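Local coordinates for protein nucleoside-diphosphate-sugar epimerase (Pseudomonas aeruginosa, PDB 2X4G) that probably binds a nicotinamide dinucleotide in a Rossmann fold and may act on nucleotide-linked sugars, at residues V14-L19 / A36-V41; A29-R34 / L53-P58; A211-V216 / N245-D250. All blocks are in the same frame, centred on the assembly; numbering follows the deposited sequence.

Interaction 1: V14-L19 / A36-V41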
ATOM      1  N   VAL A  14     -24.225 -23.956 -33.462  1.00 61.82           N
ATOM      2  CA  VAL A  14     -23.443 -24.129 -32.233  1.00 58.40           C
ATOM      3  C   VAL A  14     -23.680 -22.967 -31.253  1.00 55.77           C
ATOM      4  O   VAL A  14     -23.825 -21.824 -31.654  1.00 54.86           O
ATOM      5  CB  VAL A  14     -21.952 -24.356 -32.563  1.00 57.73           C
ATOM      6  CG1 VAL A  14     -21.138 -24.477 -31.323  1.00 56.86           C
ATOM      7  CG2 VAL A  14     -21.796 -25.621 -33.368  1.00 57.80           C
ATOM      8  N   LYS A  15     -23.743 -23.273 -29.962  1.00 53.62           N
ATOM      9  CA  LYS A  15     -24.053 -22.276 -28.928  1.00 51.61           C
ATOM     10  C   LYS A  15     -22.876 -22.193 -27.948  1.00 49.31           C
ATOM     11  O   LYS A  15     -22.523 -23.203 -27.313  1.00 49.76           O
ATOM     12  CB  LYS A  15     -25.323 -22.704 -28.189  1.00 52.45           C
ATOM     13  CG  LYS A  15     -26.293 -21.597 -27.816  1.00 53.06           C
ATOM     14  CD  LYS A  15     -27.512 -22.174 -27.083  1.00 54.38           C
ATOM     15  CE  LYS A  15     -28.819 -21.653 -27.647  1.00 55.10           C
ATOM     16  NZ  LYS A  15     -29.991 -21.966 -26.780  1.00 56.74           N
ATOM     17  N   TYR A  16     -22.246 -21.024 -27.849  1.00 46.18           N
ATOM     18  CA  TYR A  16     -21.155 -20.822 -26.895  1.00 44.26           C
ATOM     19  C   TYR A  16     -21.501 -19.698 -25.937  1.00 43.33           C
ATOM     20  O   TYR A  16     -22.087 -18.699 -26.346  1.00 43.11           O
ATOM     21  CB  TYR A  16     -19.830 -20.501 -27.588  1.00 43.09           C
ATOM     22  CG  TYR A  16     -19.278 -21.604 -28.487  1.00 42.40           C
ATOM     23  CD1 TYR A  16     -19.105 -21.388 -29.838  1.00 40.97           C
ATOM     24  CD2 TYR A  16     -18.905 -22.846 -27.982  1.00 42.18           C
ATOM     25  CE1 TYR A  16     -18.596 -22.357 -30.663  1.00 40.98           C
ATOM     26  CE2 TYR A  16     -18.394 -23.826 -28.811  1.00 41.20           C
ATOM     27  CZ  TYR A  16     -18.246 -23.562 -30.153  1.00 41.15           C
ATOM     28  OH  TYR A  16     -17.755 -24.481 -31.033  1.00 41.67           O
ATOM     29  N   ALA A  17     -21.126 -19.868 -24.668  1.00 42.65           N
ATOM     30  CA  ALA A  17     -21.420 -18.895 -23.617  1.00 42.15           C
ATOM     31  C   ALA A  17     -20.154 -18.210 -23.149  1.00 41.17           C
ATOM     32  O   ALA A  17     -19.077 -18.764 -23.281  1.00 40.57           O
ATOM     33  CB  ALA A  17     -22.094 -19.579 -22.436  1.00 42.86           C
ATOM     34  N   VAL A  18     -20.303 -17.007 -22.593  1.00 40.80           N
ATOM     35  CA  VAL A  18     -19.196 -16.245 -22.018  1.00 40.08           C
ATOM     36  C   VAL A  18     -19.615 -15.693 -20.664  1.00 40.53           C
ATOM     37  O   VAL A  18     -20.642 -15.030 -20.573  1.00 41.09           O
ATOM     38  CB  VAL A  18     -18.843 -15.021 -22.898  1.00 39.67           C
ATOM     39  CG1 VAL A  18     -17.587 -14.333 -22.377  1.00 39.31           C
ATOM     40  CG2 VAL A  18     -18.667 -15.419 -24.345  1.00 38.96           C
ATOM     41  N   LEU A  19     -18.848 -15.973 -19.613  1.00 40.69           N
ATOM     42  CA  LEU A  19     -19.007 -15.276 -18.332  1.00 40.95           C
ATOM     43  C   LEU A  19     -17.998 -14.172 -18.302  1.00 40.58           C
ATOM     44  O   LEU A  19     -16.854 -14.385 -18.702  1.00 40.50           O
ATOM     45  CB  LEU A  19     -18.735 -16.189 -17.143  1.00 41.61           C
ATOM     46  CG  LEU A  19     -19.860 -17.199 -16.918  1.00 43.26           C
ATOM     47  CD1 LEU A  19     -19.672 -18.407 -17.859  1.00 42.99           C
ATOM     48  CD2 LEU A  19     -19.967 -17.627 -15.471  1.00 43.08           C
ATOM     49  N   ALA A  36     -18.072 -15.538 -35.841  1.00 37.94           N
ATOM     50  CA  ALA A  36     -18.039 -16.910 -36.379  1.00 39.04           C
ATOM     51  C   ALA A  36     -19.430 -17.454 -36.769  1.00 40.07           C
ATOM     52  O   ALA A  36     -19.541 -18.571 -37.273  1.00 40.68           O
ATOM     53  CB  ALA A  36     -17.365 -17.860 -35.382  1.00 38.10           C
ATOM     54  N   GLY A  37     -20.482 -16.675 -36.521  1.00 40.27           N
ATOM     55  CA  GLY A  37     -21.854 -17.113 -36.801  1.00 41.08           C
ATOM     56  C   GLY A  37     -22.387 -18.189 -35.868  1.00 40.97           C
ATOM     57  O   GLY A  37     -23.234 -18.968 -36.246  1.00 42.55           O
ATOM     58  N   HIS A  38     -21.891 -18.241 -34.641  1.00 40.15           N
ATOM     59  CA  HIS A  38     -22.464 -19.100 -33.624  1.00 39.70           C
ATOM     60  C   HIS A  38     -23.540 -18.360 -32.831  1.00 39.88           C
ATOM     61  O   HIS A  38     -23.665 -17.144 -32.914  1.00 39.15           O
ATOM     62  CB  HIS A  38     -21.352 -19.616 -32.734  1.00 38.61           C
ATOM     63  CG  HIS A  38     -20.297 -20.340 -33.504  1.00 39.01           C
ATOM     64  ND1 HIS A  38     -18.950 -20.086 -33.354  1.00 37.85           N
ATOM     65  CD2 HIS A  38     -20.398 -21.276 -34.479  1.00 38.50           C
ATOM     66  CE1 HIS A  38     -18.266 -20.848 -34.190  1.00 37.67           C
ATOM     67  NE2 HIS A  38     -19.120 -21.575 -34.885  1.00 37.99           N
ATOM     68  N   ASP A  39     -24.346 -19.117 -32.096  1.00 40.65           N
ATOM     69  CA  ASP A  39     -25.313 -18.545 -31.188  1.00 41.15           C
ATOM     70  C   ASP A  39     -24.568 -18.179 -29.918  1.00 39.76           C
ATOM     71  O   ASP A  39     -23.833 -18.996 -29.367  1.00 39.70           O
ATOM     72  CB  ASP A  39     -26.433 -19.538 -30.893  1.00 42.54           C
ATOM     73  CG  ASP A  39     -27.452 -19.635 -32.029  1.00 46.59           C
ATOM     74  OD1 ASP A  39     -28.143 -20.679 -32.081  1.00 50.09           O
ATOM     75  OD2 ASP A  39     -27.582 -18.675 -32.849  1.00 49.83           O
ATOM     76  N   LEU A  40     -24.758 -16.947 -29.463  1.00 38.66           N
ATOM     77  CA  LEU A  40     -24.012 -16.426 -28.334  1.00 37.42           C
ATOM     78  C   LEU A  40     -24.888 -16.404 -27.111  1.00 37.66           C
ATOM     79  O   LEU A  40     -26.005 -15.865 -27.145  1.00 38.55           O
ATOM     80  CB  LEU A  40     -23.565 -15.013 -28.639  1.00 36.69           C
ATOM     81  CG  LEU A  40     -22.933 -14.207 -27.525  1.00 35.60           C
ATOM     82  CD1 LEU A  40     -21.699 -14.920 -26.962  1.00 32.80           C
ATOM     83  CD2 LEU A  40     -22.611 -12.810 -28.101  1.00 33.36           C
ATOM     84  N   VAL A  41     -24.387 -16.993 -26.035  1.00 36.77           N
ATOM     85  CA  VAL A  41     -25.019 -16.858 -24.735  1.00 36.91           C
ATOM     86  C   VAL A  41     -24.087 -16.057 -23.820  1.00 36.10           C
ATOM     87  O   VAL A  41     -22.876 -16.269 -23.825  1.00 35.64           O
ATOM     88  CB  VAL A  41     -25.354 -18.237 -24.117  1.00 37.59           C
ATOM     89  CG1 VAL A  41     -25.853 -18.084 -22.685  1.00 36.26           C
ATOM     90  CG2 VAL A  41     -26.385 -18.974 -24.985  1.00 37.79           C
TER
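Tyr16 turns the edge of its ring onto one face of the His38 imidazole, a T-shaped stack with the planes at 85° and the centroids 5.1 Å apart. The touching corner of the phenol is its CE1, which comes within 3.5 Å of His38 ND1, off-centre over the imidazole. Val14 CG1 covers one face of the tyrosine ring, while the backbone oxygen of Ala36 lies over the centre of the opposite face of His38. With chi1 at -57°, the imidazole stands beside its own backbone N, and its CD2 reaches Val14 CB. The tyrosine OH is taken up by Glu231 of helix 219-232.

Beneath the rings, strand 15-19 runs parallel to strand 39-44 in the first beta-alpha-beta unit of the Rossmann fold, with helix 24-35 as the crossover. Four backbone hydrogen bonds join the two segments: Asp39 N to Val14 O, just ahead of the strand, then Tyr16 N to Asp39 O, Val41 N to Tyr16 O and Val18 N to Val41 O. On the face shared by Lys15, Ala17, Asp39 and Val41, the lysine CG rests 3.7 Å from Asp39 CB and also meets Val41 CG2, before NZ goes on to a salt bridge with Glu59. Ala17 CB packs 3.9 Å from Val41 CB. On the Tyr16 and Leu40 face, Val18 CG2 meets Leu40 CD1 at 4.0 Å, and Ile33 of the crossover helix covers both.

Interaction 2: A29-R34 / L53-P58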
ATOM      1  N   ALA A  29     -14.315 -11.799 -26.754  1.00 33.54           N
ATOM      2  CA  ALA A  29     -14.661 -13.209 -26.993  1.00 33.74           C
ATOM      3  C   ALA A  29     -16.082 -13.259 -27.551  1.00 34.38           C
ATOM      4  O   ALA A  29     -16.328 -13.898 -28.562  1.00 34.83           O
ATOM      5  CB  ALA A  29     -14.553 -14.031 -25.747  1.00 32.87           C
ATOM      6  N   ALA A  30     -17.003 -12.552 -26.900  1.00 34.61           N
ATOM      7  CA  ALA A  30     -18.399 -12.534 -27.307  1.00 35.00           C
ATOM      8  C   ALA A  30     -18.526 -12.160 -28.788  1.00 35.23           C
ATOM      9  O   ALA A  30     -19.146 -12.884 -29.577  1.00 35.92           O
ATOM     10  CB  ALA A  30     -19.184 -11.579 -26.444  1.00 35.05           C
ATOM     11  N   ARG A  31     -17.910 -11.049 -29.159  1.00 34.43           N
ATOM     12  CA  ARG A  31     -17.850 -10.618 -30.549  1.00 34.38           C
ATOM     13  C   ARG A  31     -17.313 -11.657 -31.530  1.00 34.61           C
ATOM     14  O   ARG A  31     -17.773 -11.761 -32.651  1.00 35.11           O
ATOM     15  CB  ARG A  31     -16.928  -9.424 -30.648  1.00 34.13           C
ATOM     16  CG  ARG A  31     -17.462  -8.170 -30.071  1.00 34.63           C
ATOM     17  CD  ARG A  31     -16.400  -7.099 -30.181  1.00 37.81           C
ATOM     18  NE  ARG A  31     -17.077  -5.848 -30.357  1.00 41.33           N
ATOM     19  CZ  ARG A  31     -17.091  -5.115 -31.458  1.00 41.41           C
ATOM     20  NH1 ARG A  31     -16.380  -5.431 -32.507  1.00 39.71           N
ATOM     21  NH2 ARG A  31     -17.816  -4.012 -31.468  1.00 44.84           N
ATOM     22  N   ALA A  32     -16.279 -12.370 -31.118  1.00 34.59           N
ATOM     23  CA  ALA A  32     -15.662 -13.370 -31.961  1.00 34.92           C
ATOM     24  C   ALA A  32     -16.625 -14.514 -32.208  1.00 35.34           C
ATOM     25  O   ALA A  32     -16.643 -15.074 -33.302  1.00 36.52           O
ATOM     26  CB  ALA A  32     -14.364 -13.879 -31.321  1.00 34.81           C
ATOM     27  N   ILE A  33     -17.415 -14.854 -31.189  1.00 35.25           N
ATOM     28  CA  ILE A  33     -18.442 -15.889 -31.282  1.00 35.47           C
ATOM     29  C   ILE A  33     -19.531 -15.431 -32.223  1.00 36.52           C
ATOM     30  O   ILE A  33     -20.026 -16.197 -33.007  1.00 37.44           O
ATOM     31  CB  ILE A  33     -19.074 -16.185 -29.912  1.00 35.28           C
ATOM     32  CG1 ILE A  33     -18.056 -16.835 -28.950  1.00 35.17           C
ATOM     33  CG2 ILE A  33     -20.264 -17.092 -30.047  1.00 34.98           C
ATOM     34  CD1 ILE A  33     -18.460 -16.766 -27.455  1.00 32.61           C
ATOM     35  N   ARG A  34     -19.907 -14.170 -32.146  1.00 37.48           N
ATOM     36  CA  ARG A  34     -20.851 -13.598 -33.086  1.00 38.72           C
ATOM     37  C   ARG A  34     -20.256 -13.561 -34.496  1.00 38.53           C
ATOM     38  O   ARG A  34     -20.912 -13.953 -35.446  1.00 39.84           O
ATOM     39  CB  ARG A  34     -21.268 -12.205 -32.616  1.00 39.33           C
ATOM     40  CG  ARG A  34     -22.146 -11.392 -33.582  1.00 43.11           C
ATOM     41  CD  ARG A  34     -23.342 -12.186 -34.096  1.00 47.14           C
ATOM     42  NE  ARG A  34     -24.170 -12.720 -33.021  1.00 50.41           N
ATOM     43  CZ  ARG A  34     -24.809 -13.893 -33.071  1.00 54.75           C
ATOM     44  NH1 ARG A  34     -24.692 -14.686 -34.167  1.00 55.36           N
ATOM     45  NH2 ARG A  34     -25.560 -14.278 -32.020  1.00 53.67           N
ATOM     46  N   LEU A  53     -24.059  -5.088 -24.651  1.00 43.19           N
ATOM     47  CA  LEU A  53     -23.807  -6.115 -25.651  1.00 42.07           C
ATOM     48  C   LEU A  53     -25.075  -6.512 -26.416  1.00 42.57           C
ATOM     49  O   LEU A  53     -25.063  -7.449 -27.235  1.00 42.40           O
ATOM     50  CB  LEU A  53     -23.156  -7.342 -24.997  1.00 41.19           C
ATOM     51  CG  LEU A  53     -21.653  -7.197 -24.757  1.00 39.90           C
ATOM     52  CD1 LEU A  53     -21.394  -6.154 -23.707  1.00 41.24           C
ATOM     53  CD2 LEU A  53     -21.045  -8.508 -24.335  1.00 38.50           C
ATOM     54  N   ALA A  54     -26.163  -5.786 -26.184  1.00 42.78           N
ATOM     55  CA  ALA A  54     -27.423  -6.082 -26.871  1.00 43.47           C
ATOM     56  C   ALA A  54     -27.271  -6.106 -28.404  1.00 42.84           C
ATOM     57  O   ALA A  54     -27.900  -6.912 -29.070  1.00 43.80           O
ATOM     58  CB  ALA A  54     -28.517  -5.085 -26.448  1.00 44.14           C
ATOM     59  N   TYR A  55     -26.420  -5.243 -28.949  1.00 41.80           N
ATOM     60  CA  TYR A  55     -26.153  -5.203 -30.391  1.00 41.15           C
ATOM     61  C   TYR A  55     -25.721  -6.565 -30.970  1.00 41.08           C
ATOM     62  O   TYR A  55     -25.975  -6.839 -32.145  1.00 41.33           O
ATOM     63  CB  TYR A  55     -25.135  -4.104 -30.733  1.00 39.94           C
ATOM     64  CG  TYR A  55     -23.696  -4.416 -30.345  1.00 38.56           C
ATOM     65  CD1 TYR A  55     -23.259  -4.294 -29.024  1.00 36.02           C
ATOM     66  CD2 TYR A  55     -22.765  -4.817 -31.298  1.00 37.30           C
ATOM     67  CE1 TYR A  55     -21.962  -4.571 -28.668  1.00 35.32           C
ATOM     68  CE2 TYR A  55     -21.451  -5.111 -30.937  1.00 36.64           C
ATOM     69  CZ  TYR A  55     -21.059  -4.984 -29.616  1.00 35.46           C
ATOM     70  OH  TYR A  55     -19.766  -5.266 -29.244  1.00 33.35           O
ATOM     71  N   LEU A  56     -25.110  -7.423 -30.153  1.00 40.71           N
ATOM     72  CA  LEU A  56     -24.749  -8.780 -30.595  1.00 41.10           C
ATOM     73  C   LEU A  56     -25.960  -9.715 -30.693  1.00 42.41           C
ATOM     74  O   LEU A  56     -25.832 -10.860 -31.152  1.00 42.35           O
ATOM     75  CB  LEU A  56     -23.683  -9.408 -29.676  1.00 40.30           C
ATOM     76  CG  LEU A  56     -22.333  -8.675 -29.531  1.00 39.56           C
ATOM     77  CD1 LEU A  56     -21.438  -9.389 -28.542  1.00 37.12           C
ATOM     78  CD2 LEU A  56     -21.639  -8.546 -30.862  1.00 38.65           C
ATOM     79  N   GLU A  57     -27.132  -9.221 -30.287  1.00 44.01           N
ATOM     80  CA  GLU A  57     -28.358 -10.014 -30.226  1.00 45.56           C
ATOM     81  C   GLU A  57     -28.103 -11.289 -29.469  1.00 45.61           C
ATOM     82  O   GLU A  57     -28.361 -12.366 -29.986  1.00 46.20           O
ATOM     83  CB  GLU A  57     -28.893 -10.325 -31.624  1.00 46.52           C
ATOM     84  CG  GLU A  57     -29.451  -9.080 -32.339  1.00 48.81           C
ATOM     85  CD  GLU A  57     -29.976  -9.387 -33.731  1.00 51.21           C
ATOM     86  OE1 GLU A  57     -30.672 -10.408 -33.880  1.00 51.23           O
ATOM     87  OE2 GLU A  57     -29.699  -8.608 -34.673  1.00 53.36           O
ATOM     88  N   PRO A  58     -27.597 -11.161 -28.229  1.00 45.50           N
ATOM     89  CA  PRO A  58     -27.224 -12.294 -27.402  1.00 45.49           C
ATOM     90  C   PRO A  58     -28.418 -12.883 -26.733  1.00 46.68           C
ATOM     91  O   PRO A  58     -29.444 -12.230 -26.634  1.00 47.58           O
ATOM     92  CB  PRO A  58     -26.342 -11.657 -26.324  1.00 44.98           C
ATOM     93  CG  PRO A  58     -26.947 -10.317 -26.114  1.00 45.12           C
ATOM     94  CD  PRO A  58     -27.522  -9.896 -27.468  1.00 45.76           C
TER
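Leu56 presses its two methyl groups against different turns of helix 24-35. CD1 lies 3.8 Å from Ala30 CB, and CD2 lies 4.0 Å from Arg34 CG, where the leucine and arginine chains run antiparallel alongside one another. Leu53 adds a looser apolar contact through CD2, 4.2 Å from Ala30 CB.

Polar groups flank this apolar patch. Arg34 sends NE to the backbone oxygen of Leu56 at 3.1 Å; the donor lies in the carbonyl plane, but the oxygen is tilted out of the guanidinium plane. Successive bends in the arginine, chi2 50° and chi3 56°, shorten the chain and carry it past the Leu56 side chain to that carbonyl. On the other flank, Arg31 NE bonds to Tyr55 OH at 3.0 Å, with an N-H...O angle of 131°, and NH2 of the same arginine adds a weak bond to the hydroxyl. The arginine lies nearly perpendicular to the tyrosine side chain, and the Tyr55 ring has Leu56 CG over one face.

Further out, Tyr55 OH is also hydrogen-bonded to His27 NE2, so the hydroxyl joins two side chains of helix 24-35. Backbone bonds from Leu56 N to Leu53 O and from Glu57 N to Ala54 O hold the short 3-10 turn that carries Tyr55 and Leu56, whose side-chain ends reach the helix. Leu56 also packs on Leu40 of strand 39-44. The contact thus packs the connection between strands 39-44 and 59-62 against the first helix of a Rossmann fold.

Interaction 3: A211-V216 / N245-D250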
ATOM      1  N   ALA A 211      12.053  -0.409 -16.315  1.00 57.93           N
ATOM      2  CA  ALA A 211      12.516  -1.353 -17.346  1.00 57.87           C
ATOM      3  C   ALA A 211      11.861  -2.720 -17.183  1.00 57.27           C
ATOM      4  O   ALA A 211      11.662  -3.203 -16.058  1.00 57.96           O
ATOM      5  CB  ALA A 211      14.050  -1.485 -17.320  1.00 59.08           C
ATOM      6  N   GLY A 212      11.523  -3.343 -18.305  1.00 56.38           N
ATOM      7  CA  GLY A 212      10.845  -4.638 -18.265  1.00 55.83           C
ATOM      8  C   GLY A 212      10.416  -5.162 -19.624  1.00 54.76           C
ATOM      9  O   GLY A 212      10.207  -4.404 -20.573  1.00 54.35           O
ATOM     10  N   GLN A 213      10.275  -6.475 -19.704  1.00 54.22           N
ATOM     11  CA  GLN A 213       9.895  -7.123 -20.940  1.00 53.51           C
ATOM     12  C   GLN A 213       8.435  -7.486 -20.817  1.00 51.69           C
ATOM     13  O   GLN A 213       7.997  -7.891 -19.753  1.00 52.09           O
ATOM     14  CB  GLN A 213      10.728  -8.393 -21.144  1.00 54.44           C
ATOM     15  CG  GLN A 213      12.215  -8.210 -20.934  1.00 56.63           C
ATOM     16  CD  GLN A 213      12.996  -9.387 -21.465  1.00 59.77           C
ATOM     17  OE1 GLN A 213      13.851  -9.235 -22.362  1.00 61.89           O
ATOM     18  NE2 GLN A 213      12.682 -10.584 -20.954  1.00 58.31           N
ATOM     19  N   ARG A 214       7.687  -7.370 -21.907  1.00 50.03           N
ATOM     20  CA  ARG A 214       6.253  -7.630 -21.877  1.00 48.34           C
ATOM     21  C   ARG A 214       5.726  -8.041 -23.230  1.00 45.85           C
ATOM     22  O   ARG A 214       6.221  -7.574 -24.240  1.00 45.82           O
ATOM     23  CB  ARG A 214       5.533  -6.366 -21.431  1.00 48.56           C
ATOM     24  CG  ARG A 214       4.098  -6.612 -21.037  1.00 50.90           C
ATOM     25  CD  ARG A 214       3.483  -5.398 -20.370  1.00 53.59           C
ATOM     26  NE  ARG A 214       4.051  -5.165 -19.047  1.00 57.20           N
ATOM     27  CZ  ARG A 214       3.728  -5.853 -17.953  1.00 58.59           C
ATOM     28  NH1 ARG A 214       2.836  -6.845 -18.006  1.00 58.05           N
ATOM     29  NH2 ARG A 214       4.320  -5.556 -16.798  1.00 60.01           N
ATOM     30  N   ASN A 215       4.726  -8.915 -23.243  1.00 43.88           N
ATOM     31  CA  ASN A 215       3.976  -9.226 -24.463  1.00 42.22           C
ATOM     32  C   ASN A 215       2.606  -8.579 -24.429  1.00 40.75           C
ATOM     33  O   ASN A 215       1.821  -8.791 -23.488  1.00 40.15           O
ATOM     34  CB  ASN A 215       3.802 -10.721 -24.681  1.00 42.10           C
ATOM     35  CG  ASN A 215       3.230 -11.047 -26.069  1.00 42.21           C
ATOM     36  OD1 ASN A 215       2.025 -11.223 -26.220  1.00 41.64           O
ATOM     37  ND2 ASN A 215       4.097 -11.115 -27.082  1.00 41.06           N
ATOM     38  N   VAL A 216       2.342  -7.795 -25.473  1.00 39.50           N
ATOM     39  CA  VAL A 216       1.106  -7.055 -25.641  1.00 38.15           C
ATOM     40  C   VAL A 216       0.310  -7.683 -26.778  1.00 37.21           C
ATOM     41  O   VAL A 216       0.899  -8.110 -27.768  1.00 37.80           O
ATOM     42  CB  VAL A 216       1.428  -5.592 -25.964  1.00 38.31           C
ATOM     43  CG1 VAL A 216       0.222  -4.865 -26.555  1.00 38.38           C
ATOM     44  CG2 VAL A 216       1.889  -4.909 -24.715  1.00 38.33           C
ATOM     45  N   ASN A 245       6.244  -8.859 -28.579  1.00 45.22           N
ATOM     46  CA  ASN A 245       7.190  -8.758 -27.480  1.00 45.40           C
ATOM     47  C   ASN A 245       7.833  -7.386 -27.508  1.00 46.58           C
ATOM     48  O   ASN A 245       8.271  -6.922 -28.538  1.00 46.90           O
ATOM     49  CB  ASN A 245       8.237  -9.844 -27.568  1.00 45.71           C
ATOM     50  CG  ASN A 245       7.665 -11.199 -27.319  1.00 42.36           C
ATOM     51  OD1 ASN A 245       6.903 -11.414 -26.394  1.00 39.42           O
ATOM     52  ND2 ASN A 245       8.026 -12.116 -28.139  1.00 38.68           N
ATOM     53  N   LEU A 246       7.873  -6.739 -26.359  1.00 47.76           N
ATOM     54  CA  LEU A 246       8.045  -5.308 -26.303  1.00 48.77           C
ATOM     55  C   LEU A 246       8.797  -4.903 -25.054  1.00 49.75           C
ATOM     56  O   LEU A 246       8.452  -5.333 -23.963  1.00 50.32           O
ATOM     57  CB  LEU A 246       6.644  -4.695 -26.231  1.00 48.28           C
ATOM     58  CG  LEU A 246       6.308  -3.537 -27.144  1.00 48.68           C
ATOM     59  CD1 LEU A 246       6.828  -3.796 -28.546  1.00 50.68           C
ATOM     60  CD2 LEU A 246       4.824  -3.390 -27.152  1.00 48.45           C
ATOM     61  N   GLU A 247       9.807  -4.064 -25.195  1.00 50.68           N
ATOM     62  CA  GLU A 247      10.369  -3.398 -24.034  1.00 51.39           C
ATOM     63  C   GLU A 247       9.355  -2.343 -23.533  1.00 50.13           C
ATOM     64  O   GLU A 247       8.654  -1.706 -24.324  1.00 49.51           O
ATOM     65  CB  GLU A 247      11.716  -2.746 -24.395  1.00 52.93           C
ATOM     66  CG  GLU A 247      12.874  -3.729 -24.675  1.00 55.67           C
ATOM     67  CD  GLU A 247      13.447  -4.349 -23.414  1.00 58.86           C
ATOM     68  OE1 GLU A 247      12.929  -4.042 -22.324  1.00 61.71           O
ATOM     69  OE2 GLU A 247      14.411  -5.143 -23.498  1.00 60.91           O
ATOM     70  N   MET A 248       9.274  -2.168 -22.219  1.00 49.72           N
ATOM     71  CA  MET A 248       8.426  -1.137 -21.639  1.00 49.04           C
ATOM     72  C   MET A 248       8.845   0.253 -22.058  1.00 49.21           C
ATOM     73  O   MET A 248       8.008   1.153 -22.109  1.00 49.10           O
ATOM     74  CB  MET A 248       8.418  -1.219 -20.113  1.00 49.65           C
ATOM     75  CG  MET A 248       7.420  -2.209 -19.543  1.00 50.06           C
ATOM     76  SD  MET A 248       5.714  -1.593 -19.650  1.00 51.30           S
ATOM     77  CE  MET A 248       5.226  -2.406 -21.161  1.00 51.05           C
ATOM     78  N   ALA A 249      10.136   0.447 -22.324  1.00 49.64           N
ATOM     79  CA  ALA A 249      10.624   1.699 -22.904  1.00 49.59           C
ATOM     80  C   ALA A 249       9.903   2.015 -24.216  1.00 48.61           C
ATOM     81  O   ALA A 249       9.484   3.139 -24.447  1.00 48.97           O
ATOM     82  CB  ALA A 249      12.111   1.606 -23.146  1.00 50.29           C
ATOM     83  N   ASP A 250       9.760   1.009 -25.067  1.00 47.90           N
ATOM     84  CA  ASP A 250       9.223   1.195 -26.412  1.00 47.56           C
ATOM     85  C   ASP A 250       7.681   1.283 -26.423  1.00 46.05           C
ATOM     86  O   ASP A 250       7.110   2.081 -27.160  1.00 45.71           O
ATOM     87  CB  ASP A 250       9.744   0.080 -27.345  1.00 47.93           C
ATOM     88  CG  ASP A 250      11.289   0.120 -27.524  1.00 49.71           C
ATOM     89  OD1 ASP A 250      11.867   1.212 -27.716  1.00 50.58           O
ATOM     90  OD2 ASP A 250      11.931  -0.952 -27.490  1.00 51.59           O
TER
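Strand 213-216 and strand 245-247 run antiparallel but strongly splayed, their directions 136° apart and their axes 4.6 Å apart at closest approach. Arg214 and Leu246 form the hydrogen-bonded pair, with Arg214 N to Leu246 O at 3.0 Å and Leu246 N to Arg214 O at 2.8 Å. Gln213 with Glu247 and Asn215 with Asn245 are the non-hydrogen-bonded pairs on either side. At the Glu247 end the ladder runs straight into helix 248-259, with Glu247 itself in the N-cap position, and Met248 N in the first turn gives its hydrogen to Gly212 O at 2.9 Å.

Met248 folds back from that turn through bends at chi2 and chi3, bringing CE to 3.6 Å from Arg214 CD. The methyl lies at the edge of the guanidinium, in its plane. Arg214 shares its side of the sheet with Leu246, and its NH1 is hydrogen-bonded to Tyr128. Further along the strand, Val216 CG2 meets Leu246 CD2 at 4.1 Å, both side chains also touching Leu251 and Leu323.

The other side carries the paired amides. Asn215 ND2 donates to Asn245 OD1 at 2.9 Å, the amide planes 65° apart, and the donor stands above the carbonyl plane. The Asn215 side chain leaves with chi1 -170°, CG opposite its N, which carries the amide across to Asn245. Leu306 N also donates to Asn245 OD1, while Gly243 N donates to Asn215 OD1.

The two asparagines therefore add side-chain hydrogen bonds to a pair that has none between its backbones: one oxygen accepts both a side-chain and a backbone N-H, and the amide that supplies the first is itself held by Gly243 N of the partner strand, which probably fixes its rotation.

In the fold
Interaction 1 joins the two strands of the first beta-alpha-beta unit, and interaction 2 packs the helix of that unit against the following loop. The two touch directly, with a probable hydrogen bond from His38 N to Ile33 O where the helix ends. Interaction 1 lies in the parallel part of the mixed sheet, is partly buried and relies on backbone hydrogen bonds. Interaction 2 packs on a flank of the helix, where an apolar centre passes into arginine bonds near the surface. Interaction 3 lies on the opposite side of the chain's centre, about 34 Å from interaction 1 between centres. It reaches the same sheet, but there the pairing is antiparallel, runs into a helix start and adds a side-chain amide bond.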